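Local coordinates for enoyl-CoA hydratase (PDB 3OC7), which probably catalyses the reversible addition of water to the double bond of enoyl-CoA thioesters in fatty acid metabolism, at residues 110-124 against 130-143. Numbering follows the deposited sequence.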
loop_
_atom_site.group_PDB
_atom_site.type_symbol
_atom_site.label_atom_id
_atom_site.label_comp_id
_atom_site.label_asym_id
_atom_site.label_seq_id
_atom_site.Cartn_x
_atom_site.Cartn_y
_atom_site.Cartn_z
ATOM N N PRO A 110 14.944 12.522 -11.827
ATOM C CA PRO A 110 14.515 11.112 -11.748
ATOM C C PRO A 110 15.711 10.138 -11.938
ATOM O O PRO A 110 16.562 10.360 -12.840
ATOM C CB PRO A 110 13.504 10.987 -12.911
ATOM C CG PRO A 110 12.983 12.413 -13.137
ATOM C CD PRO A 110 14.236 13.257 -12.907
ATOM N N VAL A 111 15.790 9.100 -11.090
ATOM C CA VAL A 111 16.860 8.065 -11.147
ATOM C C VAL A 111 16.243 6.666 -11.405
ATOM O O VAL A 111 15.351 6.210 -10.647
ATOM C CB VAL A 111 17.736 8.057 -9.850
ATOM C CG1 VAL A 111 18.913 7.080 -10.019
ATOM C CG2 VAL A 111 18.251 9.452 -9.495
ATOM N N ILE A 112 16.717 6.015 -12.479
ATOM C CA ILE A 112 16.207 4.712 -12.946
ATOM C C ILE A 112 17.263 3.592 -12.807
ATOM O O ILE A 112 18.326 3.657 -13.442
ATOM C CB ILE A 112 15.729 4.774 -14.443
ATOM C CG1 ILE A 112 14.769 5.951 -14.662
ATOM C CG2 ILE A 112 15.113 3.418 -14.880
ATOM C CD1 ILE A 112 14.379 6.134 -16.133
ATOM N N ALA A 113 16.974 2.547 -12.014
ATOM C CA ALA A 113 17.910 1.398 -11.914
ATOM C C ALA A 113 17.735 0.409 -13.079
ATOM O O ALA A 113 16.598 0.046 -13.458
ATOM C CB ALA A 113 17.738 0.669 -10.561
ATOM N N ALA A 114 18.870 -0.035 -13.624
ATOM C CA ALA A 114 18.913 -1.056 -14.693
ATOM C C ALA A 114 19.645 -2.312 -14.171
ATOM O O ALA A 114 20.887 -2.343 -14.132
ATOM C CB ALA A 114 19.585 -0.484 -15.981
ATOM N N ILE A 115 18.863 -3.320 -13.749
ATOM C CA ILE A 115 19.358 -4.511 -13.029
ATOM C C ILE A 115 19.321 -5.749 -13.950
ATOM O O ILE A 115 18.281 -6.050 -14.513
ATOM C CB ILE A 115 18.468 -4.799 -11.753
ATOM C CG1 ILE A 115 18.363 -3.562 -10.822
ATOM C CG2 ILE A 115 18.921 -6.059 -10.996
ATOM C CD1 ILE A 115 17.057 -3.514 -9.958
ATOM N N ASP A 116 20.449 -6.473 -14.088
ATOM C CA ASP A 116 20.411 -7.842 -14.709
ATOM C C ASP A 116 21.424 -8.774 -14.014
ATOM O O ASP A 116 22.436 -9.213 -14.613
ATOM C CB ASP A 116 20.601 -7.806 -16.247
ATOM C CG ASP A 116 20.075 -9.065 -16.943
ATOM O OD1 ASP A 116 19.212 -9.784 -16.376
ATOM O OD2 ASP A 116 20.543 -9.354 -18.078
ATOM N N GLY A 117 21.151 -9.075 -12.748
ATOM C CA GLY A 117 22.083 -9.830 -11.889
ATOM C C GLY A 117 21.598 -9.925 -10.449
ATOM O O GLY A 117 20.480 -9.488 -10.138
ATOM N N HIS A 118 22.440 -10.471 -9.568
ATOM C CA HIS A 118 22.076 -10.729 -8.171
ATOM C C HIS A 118 22.049 -9.450 -7.312
ATOM O O HIS A 118 22.889 -8.543 -7.482
ATOM C CB HIS A 118 23.009 -11.797 -7.558
ATOM C CG HIS A 118 23.121 -13.051 -8.383
ATOM N ND1 HIS A 118 22.048 -13.879 -8.644
ATOM C CD2 HIS A 118 24.193 -13.621 -8.990
ATOM C CE1 HIS A 118 22.453 -14.899 -9.384
ATOM N NE2 HIS A 118 23.747 -14.763 -9.611
ATOM N N VAL A 119 21.054 -9.380 -6.418
ATOM C CA VAL A 119 20.894 -8.290 -5.436
ATOM C C VAL A 119 20.819 -8.881 -3.996
ATOM O O VAL A 119 19.960 -9.731 -3.712
ATOM C CB VAL A 119 19.606 -7.459 -5.727
ATOM C CG1 VAL A 119 19.355 -6.347 -4.647
ATOM C CG2 VAL A 119 19.621 -6.869 -7.150
ATOM N N ARG A 120 21.728 -8.451 -3.113
ATOM C CA ARG A 120 21.739 -8.912 -1.702
ATOM C C ARG A 120 22.054 -7.737 -0.743
ATOM O O ARG A 120 22.706 -6.764 -1.131
ATOM C CB ARG A 120 22.757 -10.053 -1.464
ATOM C CG ARG A 120 22.645 -11.318 -2.330
ATOM C CD ARG A 120 21.432 -12.189 -1.947
ATOM N NE ARG A 120 21.386 -13.453 -2.683
ATOM C CZ ARG A 120 20.895 -13.604 -3.912
ATOM N NH1 ARG A 120 20.395 -12.566 -4.576
ATOM N NH2 ARG A 120 20.923 -14.799 -4.490
ATOM N N ALA A 121 21.607 -7.861 0.519
ATOM C CA ALA A 121 21.961 -6.935 1.624
ATOM C C ALA A 121 21.794 -5.443 1.282
ATOM O O ALA A 121 20.725 -5.052 0.807
ATOM C CB ALA A 121 23.377 -7.243 2.187
ATOM N N GLY A 122 22.827 -4.621 1.495
ATOM C CA GLY A 122 22.784 -3.196 1.181
ATOM C C GLY A 122 22.367 -2.855 -0.244
ATOM O O GLY A 122 21.886 -1.756 -0.501
ATOM N N GLY A 123 22.615 -3.769 -1.190
ATOM C CA GLY A 123 22.126 -3.582 -2.567
ATOM C C GLY A 123 20.631 -3.281 -2.678
ATOM O O GLY A 123 20.219 -2.500 -3.541
ATOM N N PHE A 124 19.820 -3.877 -1.792
ATOM C CA PHE A 124 18.360 -3.636 -1.742
ATOM C C PHE A 124 18.055 -2.152 -1.489
ATOM O O PHE A 124 17.067 -1.611 -2.006
ATOM C CB PHE A 124 17.690 -4.463 -0.632
ATOM C CG PHE A 124 17.330 -5.883 -1.011
ATOM C CD1 PHE A 124 18.237 -6.921 -0.788
ATOM C CD2 PHE A 124 16.061 -6.203 -1.491
ATOM C CE1 PHE A 124 17.888 -8.252 -1.095
ATOM C CE2 PHE A 124 15.695 -7.534 -1.814
ATOM C CZ PHE A 124 16.626 -8.558 -1.633
ATOM N N CYS A 130 15.871 4.354 -5.745
ATOM C CA CYS A 130 15.578 4.808 -7.132
ATOM C C CYS A 130 14.060 5.087 -7.336
ATOM O O CYS A 130 13.204 4.408 -6.752
ATOM C CB CYS A 130 16.136 3.811 -8.164
ATOM S SG CYS A 130 17.977 3.738 -8.245
ATOM N N ASP A 131 13.729 6.066 -8.191
ATOM C CA ASP A 131 12.317 6.378 -8.485
ATOM C C ASP A 131 11.608 5.282 -9.321
ATOM O O ASP A 131 10.418 4.976 -9.088
ATOM C CB ASP A 131 12.227 7.752 -9.176
ATOM C CG ASP A 131 12.907 8.829 -8.376
ATOM O OD1 ASP A 131 12.327 9.248 -7.352
ATOM O OD2 ASP A 131 14.035 9.232 -8.752
ATOM N N ILE A 132 12.347 4.705 -10.272
ATOM C CA ILE A 132 11.885 3.629 -11.188
ATOM C C ILE A 132 12.976 2.543 -11.206
ATOM O O ILE A 132 14.164 2.879 -11.105
ATOM C CB ILE A 132 11.623 4.186 -12.634
ATOM C CG1 ILE A 132 10.563 5.308 -12.608
ATOM C CG2 ILE A 132 11.216 3.054 -13.609
ATOM C CD1 ILE A 132 10.394 6.111 -13.943
ATOM N N ALA A 133 12.584 1.256 -11.264
ATOM C CA ALA A 133 13.556 0.143 -11.348
ATOM C C ALA A 133 13.064 -0.956 -12.313
ATOM O O ALA A 133 11.895 -1.393 -12.237
ATOM C CB ALA A 133 13.845 -0.447 -9.961
ATOM N N VAL A 134 13.956 -1.388 -13.210
ATOM C CA VAL A 134 13.684 -2.461 -14.202
ATOM C C VAL A 134 14.686 -3.618 -14.029
ATOM O O VAL A 134 15.887 -3.364 -13.875
ATOM C CB VAL A 134 13.745 -1.904 -15.683
ATOM C CG1 VAL A 134 13.239 -2.927 -16.733
ATOM C CG2 VAL A 134 12.977 -0.580 -15.792
ATOM N N ALA A 135 14.194 -4.865 -14.036
ATOM C CA ALA A 135 15.092 -6.037 -13.920
ATOM C C ALA A 135 14.890 -7.108 -15.003
ATOM O O ALA A 135 13.743 -7.459 -15.353
ATOM C CB ALA A 135 14.973 -6.687 -12.539
ATOM N N GLY A 136 16.014 -7.627 -15.509
ATOM C CA GLY A 136 16.029 -8.637 -16.584
ATOM C C GLY A 136 16.135 -10.085 -16.095
ATOM O O GLY A 136 16.133 -10.334 -14.867
ATOM N N PRO A 137 16.243 -11.059 -17.044
ATOM C CA PRO A 137 16.086 -12.502 -16.742
ATOM C C PRO A 137 17.204 -13.193 -15.930
ATOM O O PRO A 137 16.992 -14.321 -15.470
ATOM C CB PRO A 137 15.921 -13.150 -18.138
ATOM C CG PRO A 137 16.660 -12.221 -19.063
ATOM C CD PRO A 137 16.474 -10.820 -18.482
ATOM N N ARG A 138 18.357 -12.549 -15.750
ATOM C CA ARG A 138 19.414 -13.084 -14.877
ATOM C C ARG A 138 19.262 -12.692 -13.404
ATOM O O ARG A 138 20.044 -13.151 -12.561
ATOM C CB ARG A 138 20.800 -12.626 -15.351
ATOM C CG ARG A 138 21.137 -12.959 -16.800
ATOM C CD ARG A 138 22.615 -12.776 -17.075
ATOM N NE ARG A 138 23.125 -11.493 -16.600
ATOM C CZ ARG A 138 24.389 -11.089 -16.713
ATOM N NH1 ARG A 138 25.297 -11.867 -17.312
ATOM N NH2 ARG A 138 24.751 -9.905 -16.220
ATOM N N SER A 139 18.270 -11.866 -13.088
ATOM C CA SER A 139 18.166 -11.254 -11.751
ATOM C C SER A 139 17.714 -12.239 -10.655
ATOM O O SER A 139 16.899 -13.139 -10.911
ATOM C CB SER A 139 17.216 -10.040 -11.795
ATOM O OG SER A 139 17.614 -9.085 -12.780
ATOM N N SER A 140 18.241 -12.069 -9.439
ATOM C CA SER A 140 17.721 -12.781 -8.241
ATOM C C SER A 140 17.781 -11.878 -6.996
ATOM O O SER A 140 18.629 -10.962 -6.942
ATOM C CB SER A 140 18.459 -14.117 -7.970
ATOM O OG SER A 140 19.637 -13.930 -7.195
ATOM N N PHE A 141 16.912 -12.156 -5.999
ATOM C CA PHE A 141 16.762 -11.353 -4.774
ATOM C C PHE A 141 16.584 -12.282 -3.538
ATOM O O PHE A 141 15.796 -13.247 -3.601
ATOM C CB PHE A 141 15.511 -10.443 -4.896
ATOM C CG PHE A 141 15.450 -9.604 -6.180
ATOM C CD1 PHE A 141 14.935 -10.137 -7.376
ATOM C CD2 PHE A 141 15.905 -8.280 -6.189
ATOM C CE1 PHE A 141 14.892 -9.365 -8.553
ATOM C CE2 PHE A 141 15.850 -7.498 -7.357
ATOM C CZ PHE A 141 15.363 -8.032 -8.532
ATOM N N ALA A 142 17.296 -12.020 -2.425
ATOM C CA ALA A 142 17.109 -12.769 -1.146
ATOM C C ALA A 142 17.528 -11.946 0.089
ATOM O O ALA A 142 18.611 -11.346 0.087
ATOM C CB ALA A 142 17.865 -14.116 -1.178
ATOM N N LEU A 143 16.669 -11.909 1.111
ATOM C CA LEU A 143 16.940 -11.209 2.384
ATOM C C LEU A 143 17.274 -12.252 3.466
ATOM O O LEU A 143 16.389 -12.674 4.227
ATOM C CB LEU A 143 15.724 -10.350 2.820
ATOM C CG LEU A 143 15.336 -9.163 1.924
ATOM C CD1 LEU A 143 13.814 -8.931 1.877
ATOM C CD2 LEU A 143 16.059 -7.870 2.320
HETATM O O HOH W 1 20.341 -10.008 1.848
#
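Two neighbouring turns of the crotonase-fold beta-beta-alpha spiral meet in parallel register, strand 111-115 on strand 132-135 and, past a bend, strand 118-120 on strand 140-142. In the first ladder Ala113 N donates to Ile132 O and Ala113 O accepts from Val134 N, both at 3.0 Å. Before it, Asp131 receives Val111 N on the anti lone pair of OD2 (2.9 Å), an oxygen also salt-bridged to Lys219. Ile112 and Ile132 lie side by side, their CG2 methyls 4.1 Å apart, on the sheet face covered by helix 196-208. At the bend the register slips by two residues, and a type I turn from Gly136 to Ser139 takes up the extra length. Arg138 N donates to the syn side of Asp116 OD1, somewhat out of the carboxylate plane, while the bend at chi3 (-49°) folds the Arg138 guanidinium back so that NE and NH2 share Asp116 O; NH2 comes nearly in line with the C=O bond, NE from above the carbonyl plane. Helix 123-129 links the two turns of this spiral, a right-handed crossover; near its N-terminal end the Phe124 ring turns its edge to Ala142 and touches Phe141 CB with CZ. Leu143 CD2 sits over the centre of that ring, 3.8 Å from the centroid, and Val119 CG1 lies over the opposite face, nearer the rim. On the other side of the second ladder, Ser140 OG is gripped end-on by Arg120 NH1 (3.0 Å) and NH2, lying in the guanidinium plane, and is 2.8 Å from His118 ND1 in a third hydrogen bond. Ala142 CB packs on one face of the same guanidinium, and a water bridges Ala121 N and Ala142 O.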